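Local coordinates for CPI (Ascaris lumbricoides, PDB 4IT7), which probably inhibits cysteine endopeptidases of the papain type, acting as a cystatin of a parasitic roundworm, at residues A[10-13]-A[14-18]; A[95-98]-A[99-102]. All coordinates share one frame; numbering follows the deposited sequence.

Contact 1 (A[10-13]-A[14-18]); sequences STKD and VNDPK
Lys12 spans the open side of the turn that follows it to meet Asp16, its NZ lying 3.0 Å from Asp16 OD2 in a salt bridge whose hydrogen bond is weak. A lysine suits this place because its chain is long enough to curl: CG stands anti to the backbone N (chi1 -159°), and bends at chi2 and again at chi4 swing NZ to the carboxylate. Asp16 divides its two oxygens. While OD2 takes the lysine, OD1 accepts Lys18 N at 2.6 Å, nearly along its C-O axis, making Asp16 the N-cap of the helix; the short aspartate chain sets an acceptor right before the first turn, and Pro17, which has no N-H to offer, fits the position after the cap. These side chains are positioned by a type I turn from Asp13 to Asp16. Its closing bond runs from Asp16 N to Asp13 O, 3.0 Å, with the donor above the carbonyl plane. The turn connects strand 10-11, at the margin of the sheet, with helix 17-33. Lys12 pairs through its backbone with Ala48 of the adjacent strand 38-51, and Val14 lays its side chain on Val45, while Val14 O accepts from Gln20 of the helix.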
loop_
_atom_site.group_PDB
_atom_site.type_symbol
_atom_site.label_atom_id
_atom_site.label_comp_id
_atom_site.label_asym_id
_atom_site.label_seq_id
_atom_site.Cartn_x
_atom_site.Cartn_y
_atom_site.Cartn_z
ATOM N N SER A 10 -9.688 2.975 15.019
ATOM C CA SER A 10 -10.806 3.767 14.510
ATOM C C SER A 10 -10.792 3.950 12.964
ATOM O O SER A 10 -9.774 4.328 12.370
ATOM C CB SER A 10 -10.910 5.100 15.264
ATOM O OG SER A 10 -10.277 6.148 14.554
ATOM N N THR A 11 -11.932 3.654 12.339
ATOM C CA THR A 11 -12.120 3.713 10.897
ATOM C C THR A 11 -11.739 5.060 10.387
ATOM O O THR A 11 -11.978 6.044 11.016
ATOM C CB THR A 11 -13.589 3.449 10.513
ATOM O OG1 THR A 11 -13.900 2.094 10.822
ATOM C CG2 THR A 11 -13.826 3.658 9.032
ATOM N N LYS A 12 -11.149 5.098 9.213
ATOM C CA LYS A 12 -10.638 6.326 8.699
ATOM C C LYS A 12 -11.081 6.326 7.248
ATOM O O LYS A 12 -11.384 5.273 6.699
ATOM C CB LYS A 12 -9.106 6.345 8.911
ATOM C CG LYS A 12 -8.442 7.701 8.887
ATOM C CD LYS A 12 -8.615 8.484 10.188
ATOM C CE LYS A 12 -7.468 9.477 10.417
ATOM N NZ LYS A 12 -6.909 10.103 9.179
ATOM N N ASP A 13 -11.166 7.504 6.638
ATOM C CA ASP A 13 -11.677 7.617 5.291
ATOM C C ASP A 13 -10.600 7.380 4.234
ATOM O O ASP A 13 -9.529 8.013 4.264
ATOM C CB ASP A 13 -12.348 8.957 5.075
ATOM C CG ASP A 13 -12.861 9.111 3.672
ATOM O OD1 ASP A 13 -13.323 8.123 3.064
ATOM O OD2 ASP A 13 -12.795 10.222 3.148
ATOM N N VAL A 14 -10.910 6.507 3.277
ATOM C CA VAL A 14 -9.906 6.051 2.306
ATOM C C VAL A 14 -9.550 7.138 1.294
ATOM O O VAL A 14 -8.641 6.951 0.480
ATOM C CB VAL A 14 -10.274 4.707 1.612
ATOM C CG1 VAL A 14 -10.830 3.699 2.605
ATOM C CG2 VAL A 14 -11.260 4.932 0.487
ATOM N N ASN A 15 -10.253 8.276 1.347
ATOM C CA ASN A 15 -9.943 9.408 0.450
ATOM C C ASN A 15 -9.220 10.564 1.170
ATOM O O ASN A 15 -8.825 11.553 0.557
ATOM C CB ASN A 15 -11.175 9.895 -0.330
ATOM C CG ASN A 15 -11.627 8.910 -1.411
ATOM O OD1 ASN A 15 -10.885 8.587 -2.346
ATOM N ND2 ASN A 15 -12.853 8.442 -1.296
ATOM N N ASP A 16 -9.035 10.429 2.472
ATOM C CA ASP A 16 -8.141 11.320 3.192
ATOM C C ASP A 16 -6.818 11.486 2.418
ATOM O O ASP A 16 -6.208 10.502 1.964
ATOM C CB ASP A 16 -7.872 10.770 4.581
ATOM C CG ASP A 16 -6.995 11.675 5.403
ATOM O OD1 ASP A 16 -6.061 12.283 4.840
ATOM O OD2 ASP A 16 -7.226 11.747 6.630
ATOM N N PRO A 17 -6.388 12.744 2.238
ATOM C CA PRO A 17 -5.190 13.018 1.451
ATOM C C PRO A 17 -3.964 12.369 2.076
ATOM O O PRO A 17 -3.088 11.894 1.354
ATOM C CB PRO A 17 -5.084 14.549 1.480
ATOM C CG PRO A 17 -6.459 15.036 1.804
ATOM C CD PRO A 17 -7.044 13.982 2.711
ATOM N N LYS A 18 -3.927 12.306 3.401
ATOM C CA LYS A 18 -2.870 11.579 4.085
ATOM C C LYS A 18 -2.969 10.040 3.906
ATOM O O LYS A 18 -1.950 9.385 3.803
ATOM C CB LYS A 18 -2.795 11.985 5.576
ATOM C CG LYS A 18 -1.728 11.264 6.434
ATOM C CD LYS A 18 -0.301 11.332 5.861
ATOM C CE LYS A 18 0.797 11.058 6.892
ATOM N NZ LYS A 18 0.573 9.813 7.681
#

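Contact 2 (A[95-98]-A[99-102]); sequences WEKP and WENF
Lys97 and Phe102 face each other as an antiparallel hydrogen-bonded pair, and the lysine side chain passes from one aromatic ring to another. Its CB lies over one face of Trp99, 4.0 Å from the centroid of the six-membered ring, a CH-pi contact; CG meets CZ2 of the same indole at 3.7 Å, and CD stays beside that atom. A bend at chi3 (-70°) carries CE over one face of Phe102, 3.5 Å from its centroid, and above the rim of the Trp95 ring. At the tip, NZ makes a cation-pi contact 4.1 Å from the Phe102 centroid and a long salt bridge with Glu100 OE1. Lysine fits because its methylenes suit aromatic faces and its charge is drawn to the Phe102 pi cloud and, at longer range, to Glu100. Phe102 also turns its edge to the face of Trp95, a T-shaped pair with planes at 78°. In the backbone, Lys97 O accepts Glu100 N at 2.9 Å and Phe102 N at 3.0 Å from opposite faces of its plane: a type I turn with a G1 bulge, where Asn101 takes the left-handed conformation (phi 48°), which asparagine tolerates well. This hairpin links strand 88-97 to strand 102-112, one of the two outermost strands. Trp95 bonds by backbone to Glu104 there, and its NE1 donates to Ala54 O in the loop joining strands 38-51 and 56-70.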
loop_
_atom_site.group_PDB
_atom_site.type_symbol
_atom_site.label_atom_id
_atom_site.label_comp_id
_atom_site.label_asym_id
_atom_site.label_seq_id
_atom_site.Cartn_x
_atom_site.Cartn_y
_atom_site.Cartn_z
ATOM N N TRP A 95 3.581 2.646 10.709
ATOM C CA TRP A 95 3.824 3.041 12.080
ATOM C C TRP A 95 4.663 4.279 12.121
ATOM O O TRP A 95 5.792 4.294 11.603
ATOM C CB TRP A 95 4.495 1.901 12.835
ATOM C CG TRP A 95 4.540 2.139 14.308
ATOM C CD1 TRP A 95 3.737 3.001 15.050
ATOM C CD2 TRP A 95 5.419 1.498 15.281
ATOM N NE1 TRP A 95 4.050 2.930 16.372
ATOM C CE2 TRP A 95 5.069 2.059 16.579
ATOM C CE3 TRP A 95 6.449 0.544 15.209
ATOM C CZ2 TRP A 95 5.722 1.668 17.753
ATOM C CZ3 TRP A 95 7.090 0.156 16.398
ATOM C CH2 TRP A 95 6.733 0.700 17.636
ATOM N N GLU A 96 4.101 5.338 12.702
ATOM C CA GLU A 96 4.792 6.621 12.797
ATOM C C GLU A 96 5.068 7.113 14.207
ATOM O O GLU A 96 4.178 7.155 15.065
ATOM C CB GLU A 96 4.080 7.712 12.032
ATOM C CG GLU A 96 3.439 7.275 10.764
ATOM C CD GLU A 96 2.365 8.248 10.359
ATOM O OE1 GLU A 96 2.721 9.365 10.012
ATOM O OE2 GLU A 96 1.168 7.904 10.406
ATOM N N LYS A 97 6.323 7.504 14.423
ATOM C CA LYS A 97 6.758 8.072 15.697
ATOM C C LYS A 97 7.553 9.311 15.415
ATOM O O LYS A 97 8.790 9.236 15.327
ATOM C CB LYS A 97 7.602 7.050 16.461
ATOM C CG LYS A 97 6.768 5.910 16.977
ATOM C CD LYS A 97 7.598 4.952 17.798
ATOM C CE LYS A 97 8.556 4.193 16.906
ATOM N NZ LYS A 97 9.119 3.019 17.639
ATOM N N PRO A 98 6.868 10.476 15.287
ATOM C CA PRO A 98 7.520 11.708 14.791
ATOM C C PRO A 98 8.572 12.292 15.759
ATOM O O PRO A 98 9.321 13.195 15.384
ATOM C CB PRO A 98 6.348 12.681 14.629
ATOM C CG PRO A 98 5.139 11.801 14.539
ATOM C CD PRO A 98 5.429 10.692 15.497
ATOM N N TRP A 99 8.625 11.792 16.995
ATOM C CA TRP A 99 9.724 12.174 17.903
ATOM C C TRP A 99 11.003 11.375 17.696
ATOM O O TRP A 99 12.070 11.761 18.212
ATOM C CB TRP A 99 9.292 12.029 19.345
ATOM C CG TRP A 99 8.887 10.637 19.723
ATOM C CD1 TRP A 99 9.677 9.625 20.274
ATOM C CD2 TRP A 99 7.559 10.044 19.585
ATOM N NE1 TRP A 99 8.951 8.493 20.486
ATOM C CE2 TRP A 99 7.666 8.676 20.120
ATOM C CE3 TRP A 99 6.327 10.492 19.096
ATOM C CZ2 TRP A 99 6.584 7.814 20.136
ATOM C CZ3 TRP A 99 5.234 9.624 19.164
ATOM C CH2 TRP A 99 5.353 8.325 19.667
ATOM N N GLU A 100 10.893 10.217 17.025
ATOM C CA GLU A 100 12.061 9.458 16.581
ATOM C C GLU A 100 12.315 9.712 15.113
ATOM O O GLU A 100 13.186 9.058 14.502
ATOM C CB GLU A 100 11.849 7.980 16.775
ATOM C CG GLU A 100 12.160 7.564 18.178
ATOM C CD GLU A 100 11.892 6.108 18.389
ATOM O OE1 GLU A 100 11.947 5.303 17.415
ATOM O OE2 GLU A 100 11.640 5.766 19.555
ATOM N N ASN A 101 11.569 10.676 14.558
ATOM C CA ASN A 101 11.531 10.908 13.137
ATOM C C ASN A 101 11.334 9.594 12.350
ATOM O O ASN A 101 11.966 9.387 11.323
ATOM C CB ASN A 101 12.829 11.583 12.733
ATOM C CG ASN A 101 12.679 12.362 11.471
ATOM O OD1 ASN A 101 13.150 11.928 10.419
ATOM N ND2 ASN A 101 11.989 13.505 11.551
ATOM N N PHE A 102 10.481 8.714 12.880
ATOM C CA PHE A 102 10.409 7.321 12.493
ATOM C C PHE A 102 9.106 7.011 11.698
ATOM O O PHE A 102 7.961 7.346 12.121
ATOM C CB PHE A 102 10.567 6.527 13.795
ATOM C CG PHE A 102 10.233 5.052 13.720
ATOM C CD1 PHE A 102 11.236 4.098 13.901
ATOM C CD2 PHE A 102 8.899 4.605 13.549
ATOM C CE1 PHE A 102 10.953 2.724 13.887
ATOM C CE2 PHE A 102 8.621 3.256 13.515
ATOM C CZ PHE A 102 9.646 2.306 13.706
#

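Overall arrangement
Contact 1 leads into helix 17-33 and contact 2 closes the last hairpin, their centres about 19 Å apart. They nevertheless touch through one salt bridge, Lys18 NZ to Glu96 OE1 at 3.2 Å, which ties the first turn of the helix to strand 88-97. Residues 10-11 form one outermost strand of the antiparallel sheet and 99-102 lead into the other, so the pair brackets the sheet as the helix packs across it in the cystatin fold. Both are surface contacts. In cystatins generally, the N-terminal segment and two hairpin loops lie along the protease-binding edge; the 95-102 hairpin, with its Pro98-Trp99 pair, is consistent with the second of these.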